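Side-chain contacts in TsrE (Streptomyces laurentii, PDB 7CWW), which probably catalyses the cyclisation that builds the central nitrogen-containing ring of a thiopeptide antibiotic from its linear peptide precursor: residues 21-26 / 126-131; 92-97 / 254-259; 117-122 / 223-228. All coordinates share one frame; numbering follows the deposited sequence.

Contact 1. Residues 21-26 / 126-131; sequences LLLDVA and ATRGNR
A two-pronged salt bridge joins D24, on the outer face of helix 15-35, to R128, in the type II turn T127-N130 between helices 106-127 and 131-149, with L23 lying along the arginine from one side. R128 is stretched out from CG to NE, its CG anti to the backbone N (chi1 -160°); the extended chain carries NH1 and NH2, the end of the guanidinium, to the two carboxylate oxygens. NH1 meets D24 OD1 at 3.1 Å on the syn side of that oxygen. NH2 of R128 makes the shorter bond, 2.7 Å to D24 OD2, reaching it from above the carboxylate plane, the two flat groups being tilted 40° apart. Both oxygens nevertheless lie close to the guanidinium plane. NH2 has a second acidic partner in D20, one turn earlier on the same helix, and the two carboxylates would be expected to favour the charged arginine. Over one face of the guanidinium sits L23 CD1, 3.8 Å from R128 NE and offset toward the rim.

The turn that carries R128 is closed by N130 N to T127 O at 2.8 Å. G129 takes its positive phi, and N130 is the N-cap of helix 131-149, its OD1 accepting from L133 N. The wider pi-type turn at 22-26 includes D24; in it L21 O accepts from both V25 N and A26 N. The neighbouring L22 packs on W42 and Y44 of the three-stranded antiparallel sheet, while R125 NH1 donates to L23 O.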
# COMPACT_ATOMS: atom_id res chain seq x y z
N LEU A 21 -6.22 -17.97 11.17
CA LEU A 21 -5.04 -18.35 11.95
C LEU A 21 -4.42 -17.14 12.63
O LEU A 21 -3.97 -17.21 13.78
CB LEU A 21 -4.01 -19.01 11.04
CG LEU A 21 -4.35 -20.40 10.54
CD1 LEU A 21 -3.35 -20.83 9.47
CD2 LEU A 21 -4.35 -21.36 11.73
N LEU A 22 -4.38 -16.02 11.92
CA LEU A 22 -3.79 -14.81 12.49
C LEU A 22 -4.58 -14.32 13.70
O LEU A 22 -4.02 -14.07 14.77
CB LEU A 22 -3.73 -13.75 11.39
CG LEU A 22 -2.99 -12.44 11.60
CD1 LEU A 22 -1.57 -12.66 12.13
CD2 LEU A 22 -2.95 -11.74 10.25
N LEU A 23 -5.91 -14.20 13.55
CA LEU A 23 -6.72 -13.63 14.62
C LEU A 23 -6.94 -14.60 15.76
O LEU A 23 -7.05 -14.17 16.92
CB LEU A 23 -8.07 -13.16 14.08
CG LEU A 23 -8.02 -12.13 12.96
CD1 LEU A 23 -9.43 -11.80 12.48
CD2 LEU A 23 -7.31 -10.89 13.45
N ASP A 24 -7.04 -15.90 15.47
CA ASP A 24 -7.44 -16.87 16.48
C ASP A 24 -6.30 -17.68 17.07
O ASP A 24 -6.45 -18.23 18.16
CB ASP A 24 -8.50 -17.82 15.90
CG ASP A 24 -9.75 -17.08 15.45
OD1 ASP A 24 -9.98 -15.94 15.93
OD2 ASP A 24 -10.50 -17.64 14.63
N VAL A 25 -5.16 -17.78 16.38
CA VAL A 25 -4.06 -18.63 16.84
C VAL A 25 -2.79 -17.80 17.00
O VAL A 25 -2.19 -17.75 18.09
CB VAL A 25 -3.83 -19.80 15.86
CG1 VAL A 25 -2.66 -20.68 16.31
CG2 VAL A 25 -5.09 -20.62 15.71
N ALA A 26 -2.35 -17.13 15.93
CA ALA A 26 -1.00 -16.58 15.90
C ALA A 26 -0.87 -15.32 16.74
O ALA A 26 0.03 -15.22 17.58
CB ALA A 26 -0.57 -16.31 14.45
N ALA A 126 -12.49 -5.99 13.10
CA ALA A 126 -13.67 -5.14 12.99
C ALA A 126 -14.46 -5.41 11.71
O ALA A 126 -15.64 -5.06 11.64
CB ALA A 126 -13.27 -3.67 13.03
N THR A 127 -13.83 -6.00 10.70
CA THR A 127 -14.47 -6.20 9.42
C THR A 127 -14.54 -7.67 9.05
O THR A 127 -14.87 -7.99 7.90
CB THR A 127 -13.74 -5.42 8.33
OG1 THR A 127 -12.37 -5.86 8.25
CG2 THR A 127 -13.77 -3.93 8.64
N ARG A 128 -14.26 -8.56 10.00
CA ARG A 128 -14.27 -9.99 9.76
C ARG A 128 -15.58 -10.43 9.11
O ARG A 128 -16.67 -10.12 9.60
CB ARG A 128 -14.06 -10.73 11.08
CG ARG A 128 -13.58 -12.13 10.92
CD ARG A 128 -13.10 -12.68 12.25
NE ARG A 128 -12.49 -13.99 12.08
CZ ARG A 128 -11.93 -14.69 13.07
NH1 ARG A 128 -11.93 -14.21 14.31
NH2 ARG A 128 -11.39 -15.87 12.81
N GLY A 129 -15.46 -11.12 7.98
CA GLY A 129 -16.63 -11.58 7.25
C GLY A 129 -17.45 -10.51 6.58
O GLY A 129 -18.56 -10.80 6.12
N ASN A 130 -16.94 -9.27 6.49
CA ASN A 130 -17.69 -8.16 5.91
C ASN A 130 -16.79 -7.50 4.86
O ASN A 130 -16.04 -6.57 5.16
CB ASN A 130 -18.13 -7.17 6.99
CG ASN A 130 -19.23 -6.23 6.52
OD1 ASN A 130 -19.41 -6.01 5.32
ND2 ASN A 130 -19.96 -5.65 7.47
N ARG A 131 -16.86 -8.02 3.63
CA ARG A 131 -16.00 -7.49 2.57
C ARG A 131 -16.31 -6.03 2.27
O ARG A 131 -15.38 -5.22 2.08
CB ARG A 131 -16.16 -8.34 1.31
CG ARG A 131 -15.75 -7.63 0.04
CD ARG A 131 -15.64 -8.61 -1.10
NE ARG A 131 -15.43 -7.95 -2.38
CZ ARG A 131 -14.24 -7.67 -2.88
NH1 ARG A 131 -13.15 -8.01 -2.22
NH2 ARG A 131 -14.14 -7.05 -4.05

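Contact 2. Residues 92-97 / 254-259; sequences PYNHEH and TPRKAE
E96 and T254 come near each other as E96, with chi1 at -163°, points its CG away from its own amide nitrogen and runs on extended, while T254 keeps OG1 close to its backbone N. This is a contact between two surface loops, one leading into helix 106-127 and the other following helix 224-245; neither segment holds a regular helix or strand. R256 begins a type II beta turn that ends at E259, with E259 N to R256 O at 3.1 Å. The same turn holds a straight bond from R256 N to E259 OE1 (2.6 Å, 174°), although both side chains are poorly ordered.

The amide end of N94 comes near the R256 guanidinium, their planes 55° apart, but its orientation is uncertain and no bond is claimed. Lattice contacts of E96, T254, R256 and E259 may influence these side chains. That of R256 lies about 7 Å from the bound polyethylene glycol. E96 OE1 stays 4.0 Å from T254 OG1. The carboxylate has its partner in Y252, whose OH bonds to OE2, and T254 N bonds to D98 OD1. N94 CB lies over one face of the H97 ring, toward the rim, and that ring meets W322 edge-to-face.

A water bridges the two loops, 2.7 Å from E96 O, where its geometry fits donation, and 2.9 Å from T254 OG1.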
# COMPACT_ATOMS: atom_id res chain seq x y z
N PRO A 92 11.68 -17.90 1.68
CA PRO A 92 12.64 -17.05 2.40
C PRO A 92 12.25 -15.59 2.41
O PRO A 92 11.84 -15.01 1.40
CB PRO A 92 13.95 -17.27 1.64
CG PRO A 92 13.79 -18.66 1.07
CD PRO A 92 12.34 -18.72 0.65
N TYR A 93 12.42 -14.98 3.58
CA TYR A 93 12.18 -13.56 3.74
C TYR A 93 13.08 -12.74 2.82
O TYR A 93 14.27 -13.02 2.68
CB TYR A 93 12.43 -13.20 5.19
CG TYR A 93 12.16 -11.76 5.54
CD1 TYR A 93 10.88 -11.21 5.41
CD2 TYR A 93 13.18 -10.96 6.05
CE1 TYR A 93 10.63 -9.89 5.78
CE2 TYR A 93 12.93 -9.64 6.43
CZ TYR A 93 11.66 -9.11 6.29
OH TYR A 93 11.42 -7.80 6.66
N ASN A 94 12.51 -11.71 2.20
CA ASN A 94 13.27 -10.80 1.35
C ASN A 94 13.72 -9.62 2.21
O ASN A 94 12.89 -8.82 2.67
CB ASN A 94 12.42 -10.33 0.17
CG ASN A 94 13.21 -9.53 -0.86
OD1 ASN A 94 14.30 -9.03 -0.58
ND2 ASN A 94 12.65 -9.42 -2.06
N HIS A 95 15.03 -9.50 2.42
CA HIS A 95 15.60 -8.41 3.20
C HIS A 95 15.76 -7.13 2.39
O HIS A 95 16.23 -6.12 2.93
CB HIS A 95 16.97 -8.82 3.77
CG HIS A 95 16.91 -9.96 4.74
ND1 HIS A 95 16.72 -11.27 4.35
CD2 HIS A 95 17.05 -9.99 6.09
CE1 HIS A 95 16.73 -12.05 5.41
NE2 HIS A 95 16.93 -11.30 6.48
N GLU A 96 15.43 -7.16 1.11
CA GLU A 96 15.73 -6.07 0.18
C GLU A 96 14.54 -5.93 -0.76
O GLU A 96 14.66 -6.01 -1.98
CB GLU A 96 17.04 -6.34 -0.56
CG GLU A 96 17.66 -5.12 -1.24
CD GLU A 96 18.94 -5.43 -2.01
OE1 GLU A 96 19.16 -6.61 -2.35
OE2 GLU A 96 19.72 -4.49 -2.29
N HIS A 97 13.34 -5.74 -0.19
CA HIS A 97 12.13 -5.66 -1.00
C HIS A 97 12.22 -4.48 -1.96
O HIS A 97 12.75 -3.42 -1.63
CB HIS A 97 10.89 -5.52 -0.11
CG HIS A 97 10.25 -6.83 0.24
ND1 HIS A 97 9.75 -7.70 -0.72
CD2 HIS A 97 10.05 -7.43 1.44
CE1 HIS A 97 9.27 -8.78 -0.12
NE2 HIS A 97 9.43 -8.64 1.19
N THR A 254 15.35 -5.19 -7.73
CA THR A 254 16.50 -6.07 -7.91
C THR A 254 16.01 -7.26 -8.71
O THR A 254 15.09 -7.97 -8.26
CB THR A 254 17.10 -6.51 -6.57
OG1 THR A 254 17.65 -5.38 -5.88
CG2 THR A 254 18.22 -7.53 -6.81
N PRO A 255 16.59 -7.54 -9.88
CA PRO A 255 16.26 -8.79 -10.58
C PRO A 255 16.71 -9.98 -9.74
O PRO A 255 17.77 -9.97 -9.11
CB PRO A 255 17.04 -8.69 -11.90
CG PRO A 255 17.55 -7.27 -11.97
CD PRO A 255 17.68 -6.80 -10.55
N ARG A 256 15.87 -11.02 -9.72
CA ARG A 256 16.12 -12.17 -8.86
C ARG A 256 17.30 -12.98 -9.39
O ARG A 256 17.88 -12.69 -10.44
CB ARG A 256 14.88 -13.06 -8.77
CG ARG A 256 13.88 -12.66 -7.69
CD ARG A 256 13.01 -11.50 -8.15
NE ARG A 256 12.14 -10.98 -7.09
CZ ARG A 256 12.53 -10.11 -6.15
NH1 ARG A 256 11.67 -9.69 -5.24
NH2 ARG A 256 13.78 -9.67 -6.12
N LYS A 257 17.66 -14.01 -8.62
CA LYS A 257 18.63 -15.00 -9.06
C LYS A 257 18.21 -15.55 -10.41
O LYS A 257 17.11 -16.08 -10.55
CB LYS A 257 18.74 -16.12 -8.04
CG LYS A 257 19.46 -15.75 -6.74
CD LYS A 257 19.27 -16.85 -5.71
CE LYS A 257 20.40 -17.89 -5.73
NZ LYS A 257 19.93 -19.26 -5.37
N ALA A 258 19.07 -15.40 -11.42
CA ALA A 258 18.83 -15.88 -12.78
C ALA A 258 17.57 -15.29 -13.40
O ALA A 258 16.85 -15.98 -14.14
CB ALA A 258 18.78 -17.42 -12.81
N GLU A 259 17.29 -14.02 -13.13
CA GLU A 259 16.18 -13.30 -13.77
C GLU A 259 16.75 -12.47 -14.92
O GLU A 259 17.28 -11.38 -14.70
CB GLU A 259 15.43 -12.42 -12.78
CG GLU A 259 14.44 -11.46 -13.44
CD GLU A 259 13.45 -10.86 -12.47
OE1 GLU A 259 13.76 -10.81 -11.26
OE2 GLU A 259 12.36 -10.43 -12.91
O HOH W 1 15.20 -4.86 -4.41

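Contact 3. Residues 117-122 / 223-228; sequences TPLALD and PELARE
The bond from R227 N to P223 O, 2.8 Å, is the shortest backbone hydrogen bond within the two segments and closes the first turn of helix 224-245, against whose L225 and E228 the side chain of L119 packs. E228 N bonds in turn to E224 O at 3.1 Å. On helix 106-127, a chi1 of 168° swings L119 CG away from its amide nitrogen and carries CD1 across to the other helix. That one methyl does the touching: it lies 3.7 Å from L225 O, 3.9 Å from L225 CD2 and 4.0 Å from E228 CB, nested between two residues a turn apart.

L225 delivers CD2 obliquely to the leucine. E228 offers only its aliphatic part, CB and CG; its chain then bends at chi2 (71°), and OE2 forms a salt bridge with R232 one turn on. The contact joins helix 106-127, which also packs on the three-stranded sheet through T117, A120 and L121, to the start of helix 224-245. Helix 106-127 is kinked at 118-119, where neither N bonds to the turn before; P118 has no N-H. L121 also packs on L22, L23 and A27 of helix 15-35, while A226 touches F141.

D122 OD2 and E224 OE1 are 6.4 Å apart. With no hydrogen bond between the segments, cohesion here rests on van der Waals contact of L119 CD1 with apolar atoms and one backbone carbonyl.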
# COMPACT_ATOMS: atom_id res chain seq x y z
N THR A 117 1.05 -3.56 13.46
CA THR A 117 0.40 -4.87 13.58
C THR A 117 -0.87 -4.81 14.43
O THR A 117 -1.89 -5.39 14.01
CB THR A 117 1.40 -5.89 14.13
OG1 THR A 117 2.43 -6.13 13.15
CG2 THR A 117 0.70 -7.21 14.48
N PRO A 118 -0.91 -4.17 15.61
CA PRO A 118 -2.20 -4.04 16.31
C PRO A 118 -3.29 -3.40 15.46
O PRO A 118 -4.44 -3.85 15.50
CB PRO A 118 -1.86 -3.18 17.54
CG PRO A 118 -0.43 -3.52 17.84
CD PRO A 118 0.22 -3.74 16.47
N LEU A 119 -2.96 -2.35 14.70
CA LEU A 119 -3.95 -1.71 13.84
C LEU A 119 -4.45 -2.68 12.78
O LEU A 119 -5.66 -2.78 12.53
CB LEU A 119 -3.36 -0.47 13.17
CG LEU A 119 -4.20 0.12 12.03
CD1 LEU A 119 -5.51 0.72 12.56
CD2 LEU A 119 -3.41 1.18 11.25
N ALA A 120 -3.52 -3.38 12.12
CA ALA A 120 -3.92 -4.32 11.08
C ALA A 120 -4.86 -5.38 11.65
O ALA A 120 -5.90 -5.68 11.06
CB ALA A 120 -2.68 -4.95 10.45
N LEU A 121 -4.52 -5.91 12.83
CA LEU A 121 -5.37 -6.94 13.44
C LEU A 121 -6.73 -6.37 13.83
O LEU A 121 -7.76 -7.01 13.61
CB LEU A 121 -4.69 -7.54 14.67
CG LEU A 121 -3.34 -8.22 14.42
CD1 LEU A 121 -2.64 -8.50 15.74
CD2 LEU A 121 -3.60 -9.50 13.66
N ASP A 122 -6.74 -5.18 14.43
CA ASP A 122 -8.00 -4.55 14.81
C ASP A 122 -8.87 -4.31 13.59
O ASP A 122 -10.10 -4.46 13.66
CB ASP A 122 -7.72 -3.23 15.52
CG ASP A 122 -7.22 -3.42 16.94
OD1 ASP A 122 -7.24 -4.57 17.43
OD2 ASP A 122 -6.78 -2.41 17.54
N PRO A 223 -12.39 8.91 10.76
CA PRO A 223 -12.75 7.61 11.34
C PRO A 223 -11.58 6.97 12.08
O PRO A 223 -10.43 7.05 11.64
CB PRO A 223 -13.16 6.78 10.12
CG PRO A 223 -13.68 7.79 9.15
CD PRO A 223 -12.89 9.06 9.38
N GLU A 224 -11.90 6.31 13.20
CA GLU A 224 -10.90 5.87 14.17
C GLU A 224 -9.79 5.04 13.53
O GLU A 224 -8.61 5.24 13.84
CB GLU A 224 -11.58 5.06 15.28
CG GLU A 224 -10.63 4.56 16.35
CD GLU A 224 -11.31 3.60 17.32
OE1 GLU A 224 -10.62 2.70 17.86
OE2 GLU A 224 -12.53 3.73 17.55
N LEU A 225 -10.14 4.07 12.68
CA LEU A 225 -9.10 3.22 12.10
C LEU A 225 -8.21 4.01 11.15
O LEU A 225 -6.99 3.83 11.12
CB LEU A 225 -9.74 2.02 11.40
CG LEU A 225 -10.41 0.98 12.30
CD1 LEU A 225 -11.14 -0.10 11.50
CD2 LEU A 225 -9.35 0.36 13.21
N ALA A 226 -8.82 4.87 10.32
CA ALA A 226 -8.02 5.68 9.41
C ALA A 226 -7.13 6.62 10.20
O ALA A 226 -5.95 6.81 9.86
CB ALA A 226 -8.92 6.47 8.46
N ARG A 227 -7.68 7.22 11.26
CA ARG A 227 -6.92 8.15 12.08
C ARG A 227 -5.66 7.49 12.61
O ARG A 227 -4.57 8.07 12.55
CB ARG A 227 -7.79 8.66 13.23
CG ARG A 227 -7.20 9.84 13.98
CD ARG A 227 -8.13 10.26 15.14
NE ARG A 227 -7.47 11.20 16.05
CZ ARG A 227 -7.76 11.31 17.34
NH1 ARG A 227 -8.69 10.54 17.89
NH2 ARG A 227 -7.11 12.19 18.10
N GLU A 228 -5.79 6.28 13.15
CA GLU A 228 -4.62 5.58 13.70
C GLU A 228 -3.60 5.29 12.61
O GLU A 228 -2.39 5.46 12.82
CB GLU A 228 -5.06 4.29 14.41
CG GLU A 228 -3.94 3.52 15.13
CD GLU A 228 -3.45 4.22 16.40
OE1 GLU A 228 -4.09 5.20 16.84
OE2 GLU A 228 -2.41 3.79 16.96

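How the contacts relate
Helix 106-127 ties contacts 1 and 3 together: its 117-122 part meets helix 224-245, while the turn 127-130 meets helix 15-35. These two contacts touch directly, and their centres are about 14 Å apart. None of the three is fully buried. Contacts 1 and 3 are partly so, but contact 3 depends on leucine packing, whereas contact 1 adds a charged pair at its exposed side. Contact 2 stands apart, its centre about 30 Å from each of the others, at the surface between irregular loops bridged by a water, with an undecided N94/R256 approach. Along the chain, contact 3 is nested inside the loop closed by contact 2.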